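Local coordinates for protein TP_0956 (Treponema pallidum subsp. pallidum, PDB 3U64), which probably serves as the lipoprotein T-component of a TRAP transporter, a helical protein with tetratricopeptide-like repeats suited to protein-protein interaction, at residues 144-158 against 184-196. Residues are numbered along the deposited sequence; the frame is centred on the assembly and turned at random.
Sequences LSRCTRVDVGTLYWV and MMLERACDLWPSY. With SO4 (sulfate ion), chain E.
Helix 152-158 packs against helix 184-192 in a near-antiparallel pair. The axes approach to 8.2 Å, and the N-to-C directions differ by 148°. Val-152 lies beside Ala-189, and Leu-155 beside Met-185. Leu-155 is a knob in the hole formed by Met-185, Arg-188, Ala-189 and Leu-192. The Ala-189 CB meets CG1 of Val-152 at 3.9 Å and also touches CB of Leu-155. CG1 of Val-152, anti to the backbone N (chi1 170°), is thereby set over the face of the Tyr-196 ring in a CH-pi contact, 3.8 Å from its centroid.

Trp-193 is the first residue after the helix to leave helical geometry, and it begins a type I turn to Tyr-196. One face of its indole is met by CD1 of Tyr-196, the opposite face by the guanidinium of Arg-149. That guanidinium lies nearly flat on the indole, with planes at 22° and CZ 4.2 Å from the centroid of the five-membered ring. Its NH1 makes a weak bond to Leu-192 O. Its NH2 makes a nearly straight bond of 2.9 Å to O1 of a sulfate, probably from the crystallisation liquor. The backbone N of Ser-195 also holds this ion.

Arg-188, one turn before Leu-192, bends at chi2 and reaches the end of helix 137-144 and the loop that follows. NH2 donates to Cys-147 O at 3.0 Å, and NE bonds weakly to Leu-144 O. CG of Leu-192 covers one guanidinium face.

Near-antiparallel helix packing of this kind is consistent with the tetratricopeptide-repeat class to which the T-component family belongs. Helix 96-124 meets Leu-155 and Val-158, helix 66-89 meets Trp-157, and helix 196-211 packs on Tyr-156 and Cys-190.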
loop_
_atom_site.group_PDB
_atom_site.type_symbol
_atom_site.label_atom_id
_atom_site.label_comp_id
_atom_site.label_asym_id
_atom_site.label_seq_id
_atom_site.Cartn_x
_atom_site.Cartn_y
_atom_site.Cartn_z
ATOM N N LEU A 144 -22.903 -32.416 8.368
ATOM C CA LEU A 144 -22.913 -31.979 6.977
ATOM C C LEU A 144 -24.299 -32.193 6.368
ATOM O O LEU A 144 -24.653 -31.554 5.383
ATOM C CB LEU A 144 -21.829 -32.681 6.142
ATOM C CG LEU A 144 -20.367 -32.291 6.419
ATOM C CD1 LEU A 144 -19.414 -33.011 5.472
ATOM C CD2 LEU A 144 -20.148 -30.798 6.315
ATOM N N SER A 145 -25.090 -33.081 6.962
ATOM C CA SER A 145 -26.412 -33.363 6.410
ATOM C C SER A 145 -27.409 -32.249 6.775
ATOM O O SER A 145 -28.511 -32.162 6.217
ATOM C CB SER A 145 -26.910 -34.735 6.868
ATOM O OG SER A 145 -27.463 -34.668 8.175
ATOM N N ARG A 146 -26.997 -31.386 7.696
ATOM C CA ARG A 146 -27.814 -30.249 8.096
ATOM C C ARG A 146 -27.700 -29.091 7.100
ATOM O O ARG A 146 -28.583 -28.228 7.024
ATOM C CB ARG A 146 -27.437 -29.797 9.511
ATOM C CG ARG A 146 -27.666 -30.873 10.574
ATOM C CD ARG A 146 -27.134 -30.439 11.930
ATOM N NE ARG A 146 -27.822 -29.258 12.446
ATOM C CZ ARG A 146 -27.404 -28.540 13.488
ATOM N NH1 ARG A 146 -26.288 -28.887 14.127
ATOM N NH2 ARG A 146 -28.105 -27.480 13.892
ATOM N N CYS A 147 -26.623 -29.100 6.317
ATOM C CA CYS A 147 -26.348 -28.040 5.351
ATOM C C CYS A 147 -27.325 -28.035 4.184
ATOM O O CYS A 147 -27.747 -29.078 3.701
ATOM C CB CYS A 147 -24.910 -28.163 4.820
ATOM S SG CYS A 147 -23.659 -27.921 6.108
ATOM N N THR A 148 -27.655 -26.843 3.713
ATOM C CA THR A 148 -28.501 -26.685 2.536
ATOM C C THR A 148 -27.786 -25.872 1.451
ATOM O O THR A 148 -26.621 -25.465 1.611
ATOM C CB THR A 148 -29.778 -25.959 2.914
ATOM O OG1 THR A 148 -29.449 -24.614 3.281
ATOM C CG2 THR A 148 -30.440 -26.667 4.102
ATOM N N ARG A 149 -28.502 -25.616 0.359
ATOM C CA ARG A 149 -27.929 -24.917 -0.781
ATOM C C ARG A 149 -27.457 -23.539 -0.359
ATOM O O ARG A 149 -26.514 -22.993 -0.929
ATOM C CB ARG A 149 -28.941 -24.821 -1.920
ATOM C CG ARG A 149 -29.073 -26.129 -2.705
ATOM C CD ARG A 149 -30.331 -26.187 -3.567
ATOM N NE ARG A 149 -30.177 -25.530 -4.858
ATOM C CZ ARG A 149 -29.604 -26.089 -5.922
ATOM N NH1 ARG A 149 -29.106 -27.316 -5.844
ATOM N NH2 ARG A 149 -29.521 -25.421 -7.067
ATOM N N VAL A 150 -28.109 -22.989 0.658
ATOM C CA VAL A 150 -27.738 -21.686 1.187
ATOM C C VAL A 150 -26.309 -21.701 1.764
ATOM O O VAL A 150 -25.651 -20.662 1.809
ATOM C CB VAL A 150 -28.790 -21.218 2.236
ATOM C CG1 VAL A 150 -28.237 -20.163 3.157
ATOM C CG2 VAL A 150 -30.029 -20.701 1.526
ATOM N N ASP A 151 -25.836 -22.885 2.171
ATOM C CA ASP A 151 -24.522 -23.044 2.808
ATOM C C ASP A 151 -23.390 -23.375 1.836
ATOM O O ASP A 151 -22.237 -23.504 2.242
ATOM C CB ASP A 151 -24.576 -24.134 3.880
ATOM C CG ASP A 151 -25.660 -23.886 4.901
ATOM O OD1 ASP A 151 -25.687 -22.767 5.446
ATOM O OD2 ASP A 151 -26.486 -24.799 5.151
ATOM N N VAL A 152 -23.719 -23.508 0.558
ATOM C CA VAL A 152 -22.761 -23.986 -0.423
ATOM C C VAL A 152 -21.578 -23.037 -0.598
ATOM O O VAL A 152 -20.439 -23.476 -0.593
ATOM C CB VAL A 152 -23.432 -24.291 -1.764
ATOM C CG1 VAL A 152 -22.376 -24.544 -2.828
ATOM C CG2 VAL A 152 -24.370 -25.505 -1.606
ATOM N N GLY A 153 -21.842 -21.741 -0.725
ATOM C CA GLY A 153 -20.774 -20.759 -0.792
ATOM C C GLY A 153 -19.778 -20.937 0.341
ATOM O O GLY A 153 -18.553 -20.937 0.138
ATOM N N THR A 154 -20.304 -21.129 1.541
ATOM C CA THR A 154 -19.467 -21.204 2.735
ATOM C C THR A 154 -18.640 -22.486 2.727
ATOM O O THR A 154 -17.433 -22.461 2.994
ATOM C CB THR A 154 -20.325 -21.083 4.030
ATOM O OG1 THR A 154 -21.159 -19.924 3.925
ATOM C CG2 THR A 154 -19.444 -20.955 5.277
ATOM N N LEU A 155 -19.291 -23.599 2.398
ATOM C CA LEU A 155 -18.624 -24.896 2.318
ATOM C C LEU A 155 -17.444 -24.816 1.359
ATOM O O LEU A 155 -16.341 -25.319 1.633
ATOM C CB LEU A 155 -19.627 -25.975 1.860
ATOM C CG LEU A 155 -20.654 -26.258 2.953
ATOM C CD1 LEU A 155 -21.795 -27.132 2.469
ATOM C CD2 LEU A 155 -19.965 -26.896 4.136
ATOM N N TYR A 156 -17.687 -24.162 0.231
ATOM C CA TYR A 156 -16.701 -24.073 -0.834
ATOM C C TYR A 156 -15.463 -23.323 -0.359
ATOM O O TYR A 156 -14.350 -23.775 -0.585
ATOM C CB TYR A 156 -17.293 -23.387 -2.077
ATOM C CG TYR A 156 -16.233 -22.959 -3.094
ATOM C CD1 TYR A 156 -15.562 -23.896 -3.868
ATOM C CD2 TYR A 156 -15.899 -21.619 -3.267
ATOM C CE1 TYR A 156 -14.588 -23.522 -4.776
ATOM C CE2 TYR A 156 -14.919 -21.230 -4.180
ATOM C CZ TYR A 156 -14.262 -22.187 -4.927
ATOM O OH TYR A 156 -13.288 -21.822 -5.837
ATOM N N TRP A 157 -15.667 -22.176 0.293
ATOM C CA TRP A 157 -14.557 -21.324 0.696
ATOM C C TRP A 157 -13.752 -21.913 1.859
ATOM O O TRP A 157 -12.526 -21.912 1.824
ATOM C CB TRP A 157 -15.023 -19.875 0.944
ATOM C CG TRP A 157 -15.162 -19.156 -0.386
ATOM C CD1 TRP A 157 -16.317 -18.806 -1.021
ATOM C CD2 TRP A 157 -14.087 -18.777 -1.267
ATOM N NE1 TRP A 157 -16.028 -18.201 -2.224
ATOM C CE2 TRP A 157 -14.674 -18.191 -2.409
ATOM C CE3 TRP A 157 -12.692 -18.868 -1.191
ATOM C CZ2 TRP A 157 -13.906 -17.679 -3.467
ATOM C CZ3 TRP A 157 -11.928 -18.373 -2.257
ATOM C CH2 TRP A 157 -12.542 -17.788 -3.378
ATOM N N VAL A 158 -14.449 -22.471 2.849
ATOM C CA VAL A 158 -13.799 -23.142 3.973
ATOM C C VAL A 158 -12.968 -24.319 3.470
ATOM O O VAL A 158 -11.775 -24.422 3.773
ATOM C CB VAL A 158 -14.831 -23.645 5.027
ATOM C CG1 VAL A 158 -14.148 -24.497 6.061
ATOM C CG2 VAL A 158 -15.524 -22.468 5.694
ATOM N N MET A 184 -14.606 -33.309 2.663
ATOM C CA MET A 184 -15.999 -33.704 2.868
ATOM C C MET A 184 -16.947 -32.501 2.747
ATOM O O MET A 184 -18.057 -32.628 2.226
ATOM C CB MET A 184 -16.199 -34.426 4.213
ATOM C CG MET A 184 -15.491 -35.781 4.332
ATOM S SD MET A 184 -15.930 -36.957 3.017
ATOM C CE MET A 184 -14.424 -36.931 2.031
ATOM N N MET A 185 -16.511 -31.332 3.209
ATOM C CA MET A 185 -17.282 -30.110 2.991
ATOM C C MET A 185 -17.384 -29.789 1.500
ATOM O O MET A 185 -18.454 -29.447 1.000
ATOM C CB MET A 185 -16.704 -28.921 3.761
ATOM C CG MET A 185 -16.801 -29.057 5.289
ATOM S SD MET A 185 -16.310 -27.533 6.157
ATOM C CE MET A 185 -14.756 -28.024 6.883
ATOM N N LEU A 186 -16.275 -29.903 0.785
ATOM C CA LEU A 186 -16.313 -29.683 -0.658
ATOM C C LEU A 186 -17.255 -30.695 -1.344
ATOM O O LEU A 186 -18.113 -30.321 -2.163
ATOM C CB LEU A 186 -14.894 -29.731 -1.245
ATOM C CG LEU A 186 -14.002 -28.527 -0.900
ATOM C CD1 LEU A 186 -12.565 -28.779 -1.308
ATOM C CD2 LEU A 186 -14.502 -27.238 -1.547
ATOM N N GLU A 187 -17.123 -31.969 -0.984
ATOM C CA GLU A 187 -17.989 -32.999 -1.551
ATOM C C GLU A 187 -19.452 -32.794 -1.199
ATOM O O GLU A 187 -20.331 -33.137 -1.988
ATOM C CB GLU A 187 -17.545 -34.391 -1.131
ATOM C CG GLU A 187 -16.231 -34.765 -1.745
ATOM C CD GLU A 187 -15.804 -36.149 -1.368
ATOM O OE1 GLU A 187 -16.585 -36.856 -0.685
ATOM O OE2 GLU A 187 -14.683 -36.530 -1.752
ATOM N N ARG A 188 -19.719 -32.222 -0.032
ATOM C CA ARG A 188 -21.102 -31.939 0.336
ATOM C C ARG A 188 -21.687 -30.796 -0.504
ATOM O O ARG A 188 -22.844 -30.862 -0.914
ATOM C CB ARG A 188 -21.232 -31.641 1.826
ATOM C CG ARG A 188 -22.625 -31.216 2.227
ATOM C CD ARG A 188 -23.666 -32.328 2.035
ATOM N NE ARG A 188 -24.955 -31.887 2.583
ATOM C CZ ARG A 188 -26.144 -32.391 2.260
ATOM N NH1 ARG A 188 -26.240 -33.381 1.389
ATOM N NH2 ARG A 188 -27.247 -31.901 2.812
ATOM N N ALA A 189 -20.892 -29.758 -0.756
ATOM C CA ALA A 189 -21.292 -28.675 -1.659
ATOM C C ALA A 189 -21.636 -29.213 -3.050
ATOM O O ALA A 189 -22.605 -28.781 -3.672
ATOM C CB ALA A 189 -20.186 -27.625 -1.769
ATOM N N CYS A 190 -20.834 -30.154 -3.536
ATOM C CA CYS A 190 -21.096 -30.802 -4.835
ATOM C C CYS A 190 -22.435 -31.487 -4.901
ATOM O O CYS A 190 -23.150 -31.339 -5.893
ATOM C CB CYS A 190 -20.031 -31.855 -5.180
ATOM S SG CYS A 190 -18.532 -31.146 -5.727
ATOM N N ASP A 191 -22.742 -32.274 -3.867
ATOM C CA ASP A 191 -24.012 -32.993 -3.777
ATOM C C ASP A 191 -25.156 -31.998 -3.775
ATOM O O ASP A 191 -26.145 -32.172 -4.476
ATOM C CB ASP A 191 -24.083 -33.847 -2.501
ATOM C CG ASP A 191 -22.992 -34.906 -2.436
ATOM O OD1 ASP A 191 -22.559 -35.380 -3.505
ATOM O OD2 ASP A 191 -22.564 -35.274 -1.320
ATOM N N LEU A 192 -25.008 -30.951 -2.969
ATOM C CA LEU A 192 -26.042 -29.936 -2.805
ATOM C C LEU A 192 -26.296 -29.153 -4.089
ATOM O O LEU A 192 -27.450 -28.879 -4.447
ATOM C CB LEU A 192 -25.633 -28.970 -1.678
ATOM C CG LEU A 192 -26.041 -29.446 -0.283
ATOM C CD1 LEU A 192 -25.441 -28.612 0.839
ATOM C CD2 LEU A 192 -27.599 -29.495 -0.181
ATOM N N TRP A 193 -25.211 -28.818 -4.795
ATOM C CA TRP A 193 -25.274 -27.834 -5.870
ATOM C C TRP A 193 -24.103 -27.998 -6.864
ATOM O O TRP A 193 -23.207 -27.148 -6.933
ATOM C CB TRP A 193 -25.297 -26.441 -5.229
ATOM C CG TRP A 193 -25.632 -25.303 -6.124
ATOM C CD1 TRP A 193 -25.712 -25.315 -7.489
ATOM C CD2 TRP A 193 -25.923 -23.957 -5.717
ATOM N NE1 TRP A 193 -26.030 -24.057 -7.956
ATOM C CE2 TRP A 193 -26.168 -23.208 -6.890
ATOM C CE3 TRP A 193 -25.995 -23.314 -4.474
ATOM C CZ2 TRP A 193 -26.481 -21.848 -6.857
ATOM C CZ3 TRP A 193 -26.313 -21.963 -4.439
ATOM C CH2 TRP A 193 -26.557 -21.243 -5.631
ATOM N N PRO A 194 -24.131 -29.092 -7.655
ATOM C CA PRO A 194 -23.066 -29.504 -8.587
ATOM C C PRO A 194 -22.546 -28.350 -9.438
ATOM O O PRO A 194 -21.339 -28.269 -9.696
ATOM C CB PRO A 194 -23.768 -30.505 -9.519
ATOM C CG PRO A 194 -24.990 -30.960 -8.806
ATOM C CD PRO A 194 -25.318 -29.971 -7.719
ATOM N N SER A 195 -23.456 -27.475 -9.869
ATOM C CA SER A 195 -23.155 -26.461 -10.882
ATOM C C SER A 195 -22.619 -25.168 -10.288
ATOM O O SER A 195 -22.255 -24.248 -11.023
ATOM C CB SER A 195 -24.406 -26.160 -11.735
ATOM O OG SER A 195 -25.209 -25.148 -11.123
ATOM N N TYR A 196 -22.557 -25.099 -8.963
ATOM C CA TYR A 196 -22.137 -23.864 -8.278
ATOM C C TYR A 196 -20.931 -23.102 -8.882
ATOM O O TYR A 196 -19.867 -23.678 -9.121
ATOM C CB TYR A 196 -21.859 -24.161 -6.814
ATOM C CG TYR A 196 -21.542 -22.938 -6.005
ATOM C CD1 TYR A 196 -22.540 -22.027 -5.675
ATOM C CD2 TYR A 196 -20.246 -22.696 -5.553
ATOM C CE1 TYR A 196 -22.256 -20.902 -4.926
ATOM C CE2 TYR A 196 -19.952 -21.584 -4.797
ATOM C CZ TYR A 196 -20.970 -20.685 -4.484
ATOM O OH TYR A 196 -20.698 -19.560 -3.742
HETATM S S SO4 E . -27.867 -27.788 -9.881
HETATM O O1 SO4 E . -28.211 -26.412 -9.517
HETATM O O2 SO4 E . -28.366 -28.737 -8.879
HETATM O O3 SO4 E . -28.476 -28.064 -11.184
HETATM O O4 SO4 E . -26.415 -27.919 -9.981
#